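Local structure of 3-keto-5-aminohexanoate cleavage enzyme (Ralstonia eutropha, 3C6C) at residues P38-M43 with D270-S275; D89-R92 with D97-L100; V127-R132 with T166-A171; M213-L218 with I229-L234. The protein probably cleaves beta-keto acids such as 3-keto-5-aminohexanoate, as a metal-dependent TIM-barrel enzyme of the BKACE family. All coordinates share one frame; numbering follows the deposited sequence.

Contact 1. Residues P38-M43 with D270-S275; sequences PKHPSM and DNLYLS. With EDO (1,2-ethanediol), chain F.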
loop_
_atom_site.group_PDB
_atom_site.type_symbol
_atom_site.label_atom_id
_atom_site.label_comp_id
_atom_site.label_asym_id
_atom_site.label_seq_id
_atom_site.Cartn_x
_atom_site.Cartn_y
_atom_site.Cartn_z
ATOM N N PRO A 38 18.072 19.984 -31.272
ATOM C CA PRO A 38 17.687 20.754 -32.456
ATOM C C PRO A 38 16.961 19.947 -33.543
ATOM O O PRO A 38 16.503 20.515 -34.535
ATOM C CB PRO A 38 19.019 21.344 -32.970
ATOM C CG PRO A 38 20.065 20.861 -32.114
ATOM C CD PRO A 38 19.523 19.940 -31.062
ATOM N N LYS A 39 16.830 18.644 -33.345
ATOM C CA LYS A 39 15.925 17.851 -34.211
ATOM C C LYS A 39 14.452 18.202 -33.968
ATOM O O LYS A 39 13.608 18.045 -34.851
ATOM C CB LYS A 39 16.122 16.359 -34.031
ATOM C CG LYS A 39 17.387 15.913 -34.680
ATOM C CD LYS A 39 17.570 14.415 -34.625
ATOM C CE LYS A 39 18.796 14.022 -35.450
ATOM N NZ LYS A 39 18.913 12.545 -35.652
ATOM N N HIS A 40 14.179 18.721 -32.782
ATOM C CA HIS A 40 12.822 19.211 -32.469
ATOM C C HIS A 40 12.604 20.567 -33.156
ATOM O O HIS A 40 13.234 21.550 -32.812
ATOM C CB HIS A 40 12.562 19.323 -30.970
ATOM C CG HIS A 40 11.116 19.579 -30.654
ATOM N ND1 HIS A 40 10.418 20.619 -31.237
ATOM C CD2 HIS A 40 10.229 18.931 -29.849
ATOM C CE1 HIS A 40 9.164 20.600 -30.802
ATOM N NE2 HIS A 40 9.019 19.583 -29.966
ATOM N N PRO A 41 11.711 20.624 -34.144
ATOM C CA PRO A 41 11.705 21.767 -35.060
ATOM C C PRO A 41 11.006 23.015 -34.560
ATOM O O PRO A 41 10.988 24.031 -35.248
ATOM C CB PRO A 41 10.970 21.215 -36.280
ATOM C CG PRO A 41 10.070 20.178 -35.715
ATOM C CD PRO A 41 10.799 19.553 -34.589
ATOM N N SER A 42 10.411 22.918 -33.380
ATOM C CA SER A 42 9.650 24.035 -32.802
ATOM C C SER A 42 9.906 24.216 -31.318
ATOM O O SER A 42 9.090 24.773 -30.602
ATOM C CB SER A 42 8.131 23.897 -33.051
ATOM O OG SER A 42 7.610 22.707 -32.487
HETATM N N MSE A 43 11.067 23.785 -30.862
HETATM C CA MSE A 43 11.423 23.938 -29.448
HETATM C C MSE A 43 11.372 25.432 -29.067
HETATM O O MSE A 43 11.973 26.234 -29.777
HETATM C CB MSE A 43 12.814 23.391 -29.165
HETATM C CG MSE A 43 13.071 23.182 -27.708
HETATM SE SE MSE A 43 11.964 21.748 -26.972
HETATM C CE MSE A 43 12.235 22.102 -25.189
ATOM N N ASP A 270 9.366 18.271 -20.016
ATOM C CA ASP A 270 9.380 16.919 -19.434
ATOM C C ASP A 270 9.422 15.774 -20.453
ATOM O O ASP A 270 9.801 14.665 -20.120
ATOM C CB ASP A 270 8.155 16.692 -18.546
ATOM C CG ASP A 270 8.042 17.683 -17.426
ATOM O OD1 ASP A 270 9.097 18.160 -16.926
ATOM O OD2 ASP A 270 6.879 17.983 -17.031
ATOM N N ASN A 271 9.009 16.076 -21.673
ATOM C CA ASN A 271 8.855 15.095 -22.730
ATOM C C ASN A 271 8.740 15.770 -24.072
ATOM O O ASN A 271 7.900 16.639 -24.243
ATOM C CB ASN A 271 7.572 14.280 -22.489
ATOM C CG ASN A 271 7.191 13.439 -23.688
ATOM O OD1 ASN A 271 8.036 12.747 -24.274
ATOM N ND2 ASN A 271 5.931 13.479 -24.045
ATOM N N LEU A 272 9.585 15.366 -25.024
ATOM C CA LEU A 272 9.549 15.955 -26.366
ATOM C C LEU A 272 8.591 15.294 -27.369
ATOM O O LEU A 272 8.328 15.840 -28.446
ATOM C CB LEU A 272 10.959 15.951 -26.969
ATOM C CG LEU A 272 12.047 16.740 -26.228
ATOM C CD1 LEU A 272 13.322 16.735 -27.102
ATOM C CD2 LEU A 272 11.641 18.164 -25.902
ATOM N N TYR A 273 8.083 14.115 -27.020
ATOM C CA TYR A 273 7.427 13.227 -27.992
ATOM C C TYR A 273 5.936 12.990 -27.793
ATOM O O TYR A 273 5.459 12.698 -26.698
ATOM C CB TYR A 273 8.136 11.865 -28.025
ATOM C CG TYR A 273 9.576 11.959 -28.439
ATOM C CD1 TYR A 273 9.926 11.998 -29.778
ATOM C CD2 TYR A 273 10.582 12.030 -27.489
ATOM C CE1 TYR A 273 11.261 12.088 -30.157
ATOM C CE2 TYR A 273 11.904 12.120 -27.857
ATOM C CZ TYR A 273 12.234 12.137 -29.183
ATOM O OH TYR A 273 13.574 12.246 -29.512
ATOM N N LEU A 274 5.225 13.075 -28.915
ATOM C CA LEU A 274 3.779 12.836 -28.920
ATOM C C LEU A 274 3.615 11.330 -28.911
ATOM O O LEU A 274 2.776 10.765 -28.219
ATOM C CB LEU A 274 3.122 13.478 -30.141
ATOM C CG LEU A 274 1.598 13.450 -30.150
ATOM C CD1 LEU A 274 1.024 14.252 -28.985
ATOM C CD2 LEU A 274 1.078 13.947 -31.512
ATOM N N SER A 275 4.473 10.712 -29.696
ATOM C CA SER A 275 4.594 9.263 -29.776
ATOM C C SER A 275 5.969 8.871 -30.204
ATOM O O SER A 275 6.835 9.711 -30.441
ATOM C CB SER A 275 3.562 8.656 -30.743
ATOM O OG SER A 275 3.682 9.158 -32.058
HETATM C C1 EDO F . 6.914 18.878 -34.154
HETATM O O1 EDO F . 6.779 18.284 -35.460
HETATM C C2 EDO F . 5.899 19.992 -33.972
HETATM O O2 EDO F . 6.499 21.243 -34.333
#
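Leu272 meets two residues of the loop 38-43, His40 and Met43. From its CB the chain runs toward that loop. CB lies 4.2 Å from CD2 of the His40 ring. CG stands anti to the carbonyl carbon (chi1 -61°), and from there CD2 reaches the selenium of Met43, a selenomethionine, with Leu272 CD2 to Met43 SE at 3.8 Å. CE of Met43 is scarcely farther from the same methyl. Met43 bends at chi2 (67°), and its chain crosses that of Leu272 at about a right angle.

The backbone O of Leu272 also touches the ring. It lies near the plane of the His40 ring, at the edge, 3.9 Å from His40 CD2. The ring is held by its two nitrogens. His40 ND1 accepts from Ser42 N at 3.1 Å, with the donor in the ring plane. His40 NE2 is hydrogen-bonded to Ala280 O, beyond the two segments. An ethanediol, probably from the crystallisation liquor, shares a hydrogen bond of 2.6 Å between its O2 and Ser42 OG.

Within 270-275, Asn271 OD1 accepts from Tyr273 N and closes an Asx turn. The contact joins two loops that follow barrel strands 23-29 and 264-266. No hydrogen bond crosses it. The direct touches between the segments are van der Waals contacts, while hydrogen bonds at ND1 and NE2 imply a fixed rotation for the His40 ring.

Contact 2. Residues D89-R92 with D97-L100; sequences DRVR and DIVL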
loop_
_atom_site.group_PDB
_atom_site.type_symbol
_atom_site.label_atom_id
_atom_site.label_comp_id
_atom_site.label_asym_id
_atom_site.label_seq_id
_atom_site.Cartn_x
_atom_site.Cartn_y
_atom_site.Cartn_z
ATOM N N ASP A 89 5.770 39.710 -19.884
ATOM C CA ASP A 89 5.187 40.881 -20.555
ATOM C C ASP A 89 4.424 40.450 -21.812
ATOM O O ASP A 89 3.326 40.930 -22.082
ATOM C CB ASP A 89 6.233 41.947 -20.893
ATOM C CG ASP A 89 6.741 42.697 -19.657
ATOM O OD1 ASP A 89 6.146 42.541 -18.561
ATOM O OD2 ASP A 89 7.746 43.448 -19.797
ATOM N N ARG A 90 5.020 39.531 -22.557
ATOM C CA ARG A 90 4.386 38.972 -23.766
ATOM C C ARG A 90 3.109 38.197 -23.463
ATOM O O ARG A 90 2.103 38.371 -24.135
ATOM C CB ARG A 90 5.345 38.110 -24.612
ATOM C CG ARG A 90 6.463 38.902 -25.279
ATOM C CD ARG A 90 7.306 38.004 -26.131
ATOM N NE ARG A 90 8.402 38.726 -26.737
ATOM C CZ ARG A 90 8.304 39.348 -27.913
ATOM N NH1 ARG A 90 7.164 39.326 -28.576
ATOM N NH2 ARG A 90 9.337 39.977 -28.428
ATOM N N VAL A 91 3.145 37.336 -22.464
ATOM C CA VAL A 91 1.971 36.482 -22.176
ATOM C C VAL A 91 0.839 37.388 -21.686
ATOM O O VAL A 91 -0.309 37.293 -22.108
ATOM C CB VAL A 91 2.267 35.366 -21.145
ATOM C CG1 VAL A 91 0.949 34.625 -20.777
ATOM C CG2 VAL A 91 3.346 34.405 -21.678
ATOM N N ARG A 92 1.204 38.308 -20.822
ATOM C CA ARG A 92 0.227 39.198 -20.186
ATOM C C ARG A 92 -0.435 40.148 -21.175
ATOM O O ARG A 92 -1.515 40.661 -20.894
ATOM C CB ARG A 92 0.837 40.003 -19.024
ATOM C CG ARG A 92 0.996 39.166 -17.783
ATOM C CD ARG A 92 1.789 39.861 -16.698
ATOM N NE ARG A 92 1.836 39.074 -15.476
ATOM C CZ ARG A 92 2.746 39.246 -14.519
ATOM N NH1 ARG A 92 3.687 40.158 -14.667
ATOM N NH2 ARG A 92 2.724 38.504 -13.431
ATOM N N ASP A 97 -5.315 34.681 -21.034
ATOM C CA ASP A 97 -4.994 34.511 -19.603
ATOM C C ASP A 97 -4.605 33.078 -19.280
ATOM O O ASP A 97 -5.113 32.098 -19.852
ATOM C CB ASP A 97 -6.166 34.935 -18.735
ATOM C CG ASP A 97 -5.889 34.792 -17.251
ATOM O OD1 ASP A 97 -4.874 35.348 -16.747
ATOM O OD2 ASP A 97 -6.733 34.177 -16.577
ATOM N N ILE A 98 -3.653 33.011 -18.374
ATOM C CA ILE A 98 -3.135 31.758 -17.785
ATOM C C ILE A 98 -2.348 32.134 -16.513
ATOM O O ILE A 98 -1.695 33.196 -16.465
ATOM C CB ILE A 98 -2.280 30.954 -18.825
ATOM C CG1 ILE A 98 -1.949 29.539 -18.300
ATOM C CG2 ILE A 98 -1.011 31.746 -19.246
ATOM C CD1 ILE A 98 -1.546 28.547 -19.394
ATOM N N VAL A 99 -2.426 31.286 -15.494
ATOM C CA VAL A 99 -1.667 31.490 -14.241
ATOM C C VAL A 99 -0.200 31.243 -14.604
ATOM O O VAL A 99 0.107 30.287 -15.301
ATOM C CB VAL A 99 -2.130 30.554 -13.088
ATOM C CG1 VAL A 99 -1.282 30.773 -11.808
ATOM C CG2 VAL A 99 -3.632 30.753 -12.816
ATOM N N LEU A 100 0.668 32.147 -14.154
ATOM C CA LEU A 100 2.111 32.018 -14.381
ATOM C C LEU A 100 2.841 31.437 -13.173
ATOM O O LEU A 100 2.659 31.858 -12.041
ATOM C CB LEU A 100 2.739 33.363 -14.746
ATOM C CG LEU A 100 2.156 34.112 -15.928
ATOM C CD1 LEU A 100 2.872 35.435 -16.150
ATOM C CD2 LEU A 100 2.165 33.216 -17.152
#
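A small, mainly apolar contact between helix 81-92 and the start of the next barrel strand sets Val91 against Ile98 and Leu100, and Arg92 against Leu100. Helix 81-92 leads through a short turn into strand 99-103, and the chain meets itself across that turn. This is the helix-to-strand return of a TIM barrel, where an outer helix packs on the strand that follows it.

Val91 points toward residues 97-100 and supplies one methyl, CG1. Val91 CG1 is anti to the backbone N (chi1 173°) and faces both Ile98 and Leu100. Val91 CG1 is 3.8 Å from Ile98 CG2 and 4.1 Å from Leu100 CD2. Val91 and Leu100 run past each other in opposite directions.

The other methyl of Leu100 meets Arg92. The arginine chain is extended from CG to NE and brings its guanidinium beside Leu100, with Arg92 NE 3.8 Å from Leu100 CD1. The methyl approaches the flat group obliquely. The charged end is engaged elsewhere: Arg92 NH1 donates to Cys139 O, and Arg92 NH2 makes a weak bond to Leu140 O. Val91 also touches Ala51 and Cys54 of helix 47-60, and Ile98 and Leu100 reach strand 64-70.

No hydrogen bond spans the two segments. The chemistry implies that the contact rests on dispersion between methyl groups and on a methyl against the guanidinium, whose N-H groups turn to backbone carbonyls.

Contact 3. Residues V127-R132 with T166-A171; sequences VPVAER and TRTLRA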
loop_
_atom_site.group_PDB
_atom_site.type_symbol
_atom_site.label_atom_id
_atom_site.label_comp_id
_atom_site.label_asym_id
_atom_site.label_seq_id
_atom_site.Cartn_x
_atom_site.Cartn_y
_atom_site.Cartn_z
ATOM N N VAL A 127 24.055 30.416 -5.831
ATOM C CA VAL A 127 23.980 31.846 -5.590
ATOM C C VAL A 127 23.026 32.217 -4.470
ATOM O O VAL A 127 22.136 31.457 -4.095
ATOM C CB VAL A 127 23.643 32.625 -6.880
ATOM C CG1 VAL A 127 24.725 32.386 -7.946
ATOM C CG2 VAL A 127 22.309 32.241 -7.419
ATOM N N PRO A 128 23.228 33.396 -3.903
ATOM C CA PRO A 128 22.438 33.781 -2.749
ATOM C C PRO A 128 20.985 34.046 -3.049
ATOM O O PRO A 128 20.597 34.278 -4.200
ATOM C CB PRO A 128 23.123 35.076 -2.267
ATOM C CG PRO A 128 24.476 35.008 -2.828
ATOM C CD PRO A 128 24.344 34.327 -4.147
ATOM N N VAL A 129 20.212 34.017 -1.971
ATOM C CA VAL A 129 18.758 34.210 -2.039
ATOM C C VAL A 129 18.394 35.466 -2.828
ATOM O O VAL A 129 17.536 35.450 -3.708
ATOM C CB VAL A 129 18.129 34.253 -0.623
ATOM C CG1 VAL A 129 16.720 34.841 -0.664
ATOM C CG2 VAL A 129 18.142 32.845 -0.020
ATOM N N ALA A 130 19.090 36.553 -2.534
ATOM C CA ALA A 130 18.700 37.854 -3.090
ATOM C C ALA A 130 18.809 37.808 -4.614
ATOM O O ALA A 130 17.994 38.391 -5.351
ATOM C CB ALA A 130 19.564 38.970 -2.541
ATOM N N GLU A 131 19.820 37.099 -5.091
ATOM C CA GLU A 131 19.989 36.997 -6.541
ATOM C C GLU A 131 18.992 35.991 -7.113
ATOM O O GLU A 131 18.421 36.186 -8.182
ATOM C CB GLU A 131 21.405 36.607 -6.937
ATOM C CG GLU A 131 21.674 37.051 -8.367
ATOM C CD GLU A 131 22.994 36.574 -8.914
ATOM O OE1 GLU A 131 23.916 36.240 -8.126
ATOM O OE2 GLU A 131 23.094 36.537 -10.153
ATOM N N ARG A 132 18.763 34.931 -6.364
ATOM C CA ARG A 132 17.853 33.871 -6.835
ATOM C C ARG A 132 16.455 34.413 -7.100
ATOM O O ARG A 132 15.734 33.922 -7.975
ATOM C CB ARG A 132 17.754 32.728 -5.830
ATOM C CG ARG A 132 18.941 31.811 -5.823
ATOM C CD ARG A 132 18.614 30.644 -4.947
ATOM N NE ARG A 132 19.771 29.886 -4.489
ATOM C CZ ARG A 132 19.656 28.685 -3.934
ATOM N NH1 ARG A 132 18.432 28.167 -3.798
ATOM N NH2 ARG A 132 20.733 28.011 -3.523
ATOM N N THR A 166 18.289 23.939 4.165
ATOM C CA THR A 166 17.006 24.254 4.795
ATOM C C THR A 166 16.994 25.743 5.187
ATOM O O THR A 166 15.951 26.407 5.243
ATOM C CB THR A 166 16.709 23.325 5.999
ATOM O OG1 THR A 166 17.800 23.376 6.929
ATOM C CG2 THR A 166 16.478 21.855 5.518
ATOM N N ARG A 167 18.194 26.264 5.407
ATOM C CA ARG A 167 18.376 27.675 5.779
ATOM C C ARG A 167 17.975 28.575 4.607
ATOM O O ARG A 167 17.209 29.552 4.724
ATOM C CB ARG A 167 19.845 27.918 6.145
ATOM C CG ARG A 167 20.192 29.336 6.526
ATOM C CD ARG A 167 21.672 29.433 6.962
ATOM N NE ARG A 167 22.575 29.001 5.896
ATOM C CZ ARG A 167 23.704 28.326 6.086
ATOM N NH1 ARG A 167 24.080 27.990 7.311
ATOM N NH2 ARG A 167 24.445 27.961 5.045
ATOM N N THR A 168 18.514 28.217 3.460
ATOM C CA THR A 168 18.178 28.908 2.208
ATOM C C THR A 168 16.712 28.760 1.822
ATOM O O THR A 168 16.083 29.706 1.365
ATOM C CB THR A 168 19.116 28.488 1.071
ATOM O OG1 THR A 168 20.391 29.077 1.347
ATOM C CG2 THR A 168 18.612 28.957 -0.318
ATOM N N LEU A 169 16.166 27.570 2.040
ATOM C CA LEU A 169 14.766 27.306 1.700
ATOM C C LEU A 169 13.824 28.125 2.587
ATOM O O LEU A 169 12.786 28.658 2.133
ATOM C CB LEU A 169 14.447 25.805 1.795
ATOM C CG LEU A 169 15.096 24.929 0.712
ATOM C CD1 LEU A 169 14.849 23.447 1.037
ATOM C CD2 LEU A 169 14.618 25.312 -0.696
ATOM N N ARG A 170 14.197 28.240 3.858
ATOM C CA ARG A 170 13.400 29.044 4.783
ATOM C C ARG A 170 13.392 30.512 4.340
ATOM O O ARG A 170 12.366 31.188 4.380
ATOM C CB ARG A 170 13.908 28.926 6.231
ATOM C CG ARG A 170 13.536 27.633 6.860
ATOM C CD ARG A 170 14.237 27.459 8.176
ATOM N NE ARG A 170 13.638 26.368 8.937
ATOM C CZ ARG A 170 14.260 25.231 9.232
ATOM N NH1 ARG A 170 15.531 25.047 8.876
ATOM N NH2 ARG A 170 13.614 24.299 9.908
ATOM N N ALA A 171 14.556 30.991 3.919
ATOM C CA ALA A 171 14.701 32.402 3.511
ATOM C C ALA A 171 13.908 32.683 2.230
ATOM O O ALA A 171 13.238 33.733 2.104
ATOM C CB ALA A 171 16.164 32.775 3.344
#
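Thr168 sets its methyl over one face of the Arg132 guanidinium. The methyl carbon CG2 stands 3.5 Å above the plane, offset toward the rim, and its nearest atom is Arg132 NH1, 3.6 Å from Thr168 CG2. The two side chains cross at about a right angle. In Thr168 the methyl is anti to the backbone N, and OG1 takes the place anti to the carbonyl carbon (chi1 -72°). The hydroxyl thus points elsewhere, to Glu117 of the second subunit.

The guanidinium is fixed from its own segment. Arg132 NE donates to Val127 O at 2.9 Å, with an N-H...O angle of 154° and the donor tilted from the carbonyl plane. Arg132 NH1 bonds Asn164 OD1, just before the second helix. These two bonds restrain the turning of the flat group that receives the methyl.

The contact pairs the short helix 129-132, with Pro128 at its N-cap, with the first turns of helix 166-179, one of the outer helices of the TIM barrel. Arg132 N donates to Pro128 O in the helical i to i+4 pattern.

Val129 leans on the same helix. Its CG2 lies anti to the carbonyl carbon and sits between two partners, 3.9 Å from Thr168 CG2 and 3.9 Å from Ala171 CB. Val129 and Thr168 slide past each other in opposite directions. The neighbouring Arg167 and Arg170 form salt bridges with Glu117 and Glu159, respectively, of the second subunit.

Contact 4. Residues M213-L218 with I229-L234; sequences MVLGVL and IYQRNL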
loop_
_atom_site.group_PDB
_atom_site.type_symbol
_atom_site.label_atom_id
_atom_site.label_comp_id
_atom_site.label_asym_id
_atom_site.label_seq_id
_atom_site.Cartn_x
_atom_site.Cartn_y
_atom_site.Cartn_z
HETATM N N MSE A 213 5.036 16.327 -6.681
HETATM C CA MSE A 213 5.995 15.220 -6.774
HETATM C C MSE A 213 6.620 15.154 -8.159
HETATM O O MSE A 213 5.921 14.992 -9.167
HETATM C CB MSE A 213 5.323 13.857 -6.546
HETATM C CG MSE A 213 4.427 13.760 -5.375
HETATM SE SE MSE A 213 3.619 11.995 -5.431
HETATM C CE MSE A 213 2.339 12.404 -4.291
ATOM N N VAL A 214 7.934 15.304 -8.168
ATOM C CA VAL A 214 8.787 15.025 -9.318
ATOM C C VAL A 214 9.129 13.540 -9.310
ATOM O O VAL A 214 9.789 13.041 -8.391
ATOM C CB VAL A 214 10.098 15.881 -9.294
ATOM C CG1 VAL A 214 10.913 15.644 -10.589
ATOM C CG2 VAL A 214 9.757 17.390 -9.121
ATOM N N LEU A 215 8.648 12.819 -10.320
ATOM C CA LEU A 215 8.830 11.362 -10.381
ATOM C C LEU A 215 9.700 10.905 -11.543
ATOM O O LEU A 215 9.562 11.340 -12.661
ATOM C CB LEU A 215 7.475 10.628 -10.424
ATOM C CG LEU A 215 6.485 10.913 -9.286
ATOM C CD1 LEU A 215 5.126 10.302 -9.582
ATOM C CD2 LEU A 215 7.046 10.404 -7.931
ATOM N N GLY A 216 10.595 9.999 -11.224
ATOM C CA GLY A 216 11.486 9.376 -12.191
ATOM C C GLY A 216 12.768 10.100 -12.504
ATOM O O GLY A 216 13.478 9.750 -13.455
ATOM N N VAL A 217 13.065 11.132 -11.737
ATOM C CA VAL A 217 14.364 11.799 -11.852
ATOM C C VAL A 217 15.357 11.024 -10.987
ATOM O O VAL A 217 15.024 10.549 -9.895
ATOM C CB VAL A 217 14.283 13.268 -11.466
ATOM C CG1 VAL A 217 15.694 13.893 -11.358
ATOM C CG2 VAL A 217 13.420 14.001 -12.481
ATOM N N LEU A 218 16.564 10.829 -11.506
ATOM C CA LEU A 218 17.614 10.153 -10.728
ATOM C C LEU A 218 18.325 11.225 -9.867
ATOM O O LEU A 218 18.667 12.295 -10.389
ATOM C CB LEU A 218 18.604 9.440 -11.650
ATOM C CG LEU A 218 17.982 8.405 -12.611
ATOM C CD1 LEU A 218 19.087 7.786 -13.453
ATOM C CD2 LEU A 218 17.228 7.299 -11.881
ATOM N N ILE A 229 0.973 6.904 -4.354
ATOM C CA ILE A 229 0.019 6.652 -3.245
ATOM C C ILE A 229 0.683 6.905 -1.888
ATOM O O ILE A 229 0.132 7.549 -0.986
ATOM C CB ILE A 229 -0.541 5.195 -3.268
ATOM C CG1 ILE A 229 -1.518 5.037 -4.430
ATOM C CG2 ILE A 229 -1.240 4.846 -1.935
ATOM C CD1 ILE A 229 -1.952 3.599 -4.697
ATOM N N TYR A 230 1.890 6.375 -1.788
ATOM C CA TYR A 230 2.676 6.455 -0.536
ATOM C C TYR A 230 2.974 7.908 -0.176
ATOM O O TYR A 230 2.711 8.369 0.949
ATOM C CB TYR A 230 3.974 5.643 -0.627
ATOM C CG TYR A 230 4.973 6.032 0.429
ATOM C CD1 TYR A 230 4.743 5.740 1.770
ATOM C CD2 TYR A 230 6.136 6.706 0.100
ATOM C CE1 TYR A 230 5.663 6.115 2.760
ATOM C CE2 TYR A 230 7.050 7.072 1.049
ATOM C CZ TYR A 230 6.814 6.778 2.390
ATOM O OH TYR A 230 7.726 7.145 3.324
ATOM N N GLN A 231 3.475 8.643 -1.164
ATOM C CA GLN A 231 3.843 10.027 -0.951
ATOM C C GLN A 231 2.594 10.889 -0.743
ATOM O O GLN A 231 2.601 11.831 0.041
ATOM C CB GLN A 231 4.799 10.565 -2.018
ATOM C CG GLN A 231 6.162 9.937 -1.913
ATOM C CD GLN A 231 7.277 10.545 -2.753
ATOM O OE1 GLN A 231 8.451 10.399 -2.407
ATOM N NE2 GLN A 231 6.936 11.183 -3.874
ATOM N N ARG A 232 1.518 10.565 -1.443
ATOM C CA ARG A 232 0.295 11.351 -1.323
ATOM C C ARG A 232 -0.172 11.349 0.120
ATOM O O ARG A 232 -0.641 12.353 0.656
ATOM C CB ARG A 232 -0.834 10.799 -2.205
ATOM C CG ARG A 232 -2.148 11.598 -2.094
ATOM C CD ARG A 232 -3.306 10.861 -2.704
ATOM N NE ARG A 232 -3.559 9.604 -2.010
ATOM C CZ ARG A 232 -4.592 8.809 -2.254
ATOM N NH1 ARG A 232 -5.490 9.151 -3.168
ATOM N NH2 ARG A 232 -4.735 7.675 -1.572
ATOM N N ASN A 233 -0.028 10.196 0.751
ATOM C CA ASN A 233 -0.582 10.011 2.094
ATOM C C ASN A 233 0.200 10.807 3.155
ATOM O O ASN A 233 -0.280 10.972 4.276
ATOM C CB ASN A 233 -0.726 8.516 2.430
ATOM C CG ASN A 233 -1.765 7.797 1.527
ATOM O OD1 ASN A 233 -2.561 8.423 0.826
ATOM N ND2 ASN A 233 -1.731 6.474 1.542
ATOM N N LEU A 234 1.373 11.315 2.768
ATOM C CA LEU A 234 2.210 12.171 3.649
ATOM C C LEU A 234 1.883 13.644 3.505
ATOM O O LEU A 234 2.279 14.479 4.322
ATOM C CB LEU A 234 3.691 12.003 3.340
ATOM C CG LEU A 234 4.289 10.610 3.570
ATOM C CD1 LEU A 234 5.769 10.581 3.100
ATOM C CD2 LEU A 234 4.170 10.195 5.026
HETATM O O HOH W 1 8.689 12.725 -5.783
#
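Met213, a selenomethionine, runs alongside Gln231 in the opposite direction. Its CG is anti to the carbonyl carbon (chi1 -48°), and beyond CG the chain is extended, with both further torsions anti. This straight reach carries the selenium and methyl from the strand to the helix. Met213 SE lies 3.8 Å from Gln231 NE2 and is scarcely farther from Gln231 CB. The methyl goes further and ends on the backbone of the helix, with Met213 CE 3.5 Å from Arg232 N.

Gln231 answers with a similar shape. Its CG is also anti to the carbonyl carbon (chi1 -69°), and the chain is extended beyond it. The amide is thereby delivered back toward the strand. Leu215 CD2 lies 4.1 Å from Gln231 NE2. The amide nitrogen has a polar partner in a water, at 3.0 Å from Gln231 NE2, and this water donates to Val214 O at 2.8 Å. No direct hydrogen bond joins the two segments; the water is a polar link between Gln231 and Val214, and it serves the buried amide.

Arg232 bends at chi3 (62°) and leads its end away from the strand. There Arg232 NH2 forms a salt bridge with Glu226 of the third subunit.

The contact lies within a beta-alpha-beta unit of the barrel, strand 210-214, helix 225-232 and strand 240-244. Met213 also touches Trp241 and Ala243 of strand 240-244, and Gln231 reaches Pro190 and Ile193 of helix 190-201.

Overall arrangement
From the N terminus, the loop 38-43 comes first, after strand 23-29. Its partner 270-275 follows strand 264-266. Contact 1 thus spans 226 intervening residues. The other three contacts are nested inside it, one after another, and none crosses. Contact 2 closes a short turn between helix 81-92 and strand 99-103. Contact 3 then ties helix 129-132 to helix 166-179. Contact 4 links strand 210-214 to helix 225-232. Contacts 2 and 4 reach the same barrel sheet on opposite sides of the chain's centre, with centres about 29 Å apart. Contacts 1 and 3 also lie on opposite sides, about 33 Å between centres. No two contacts touch.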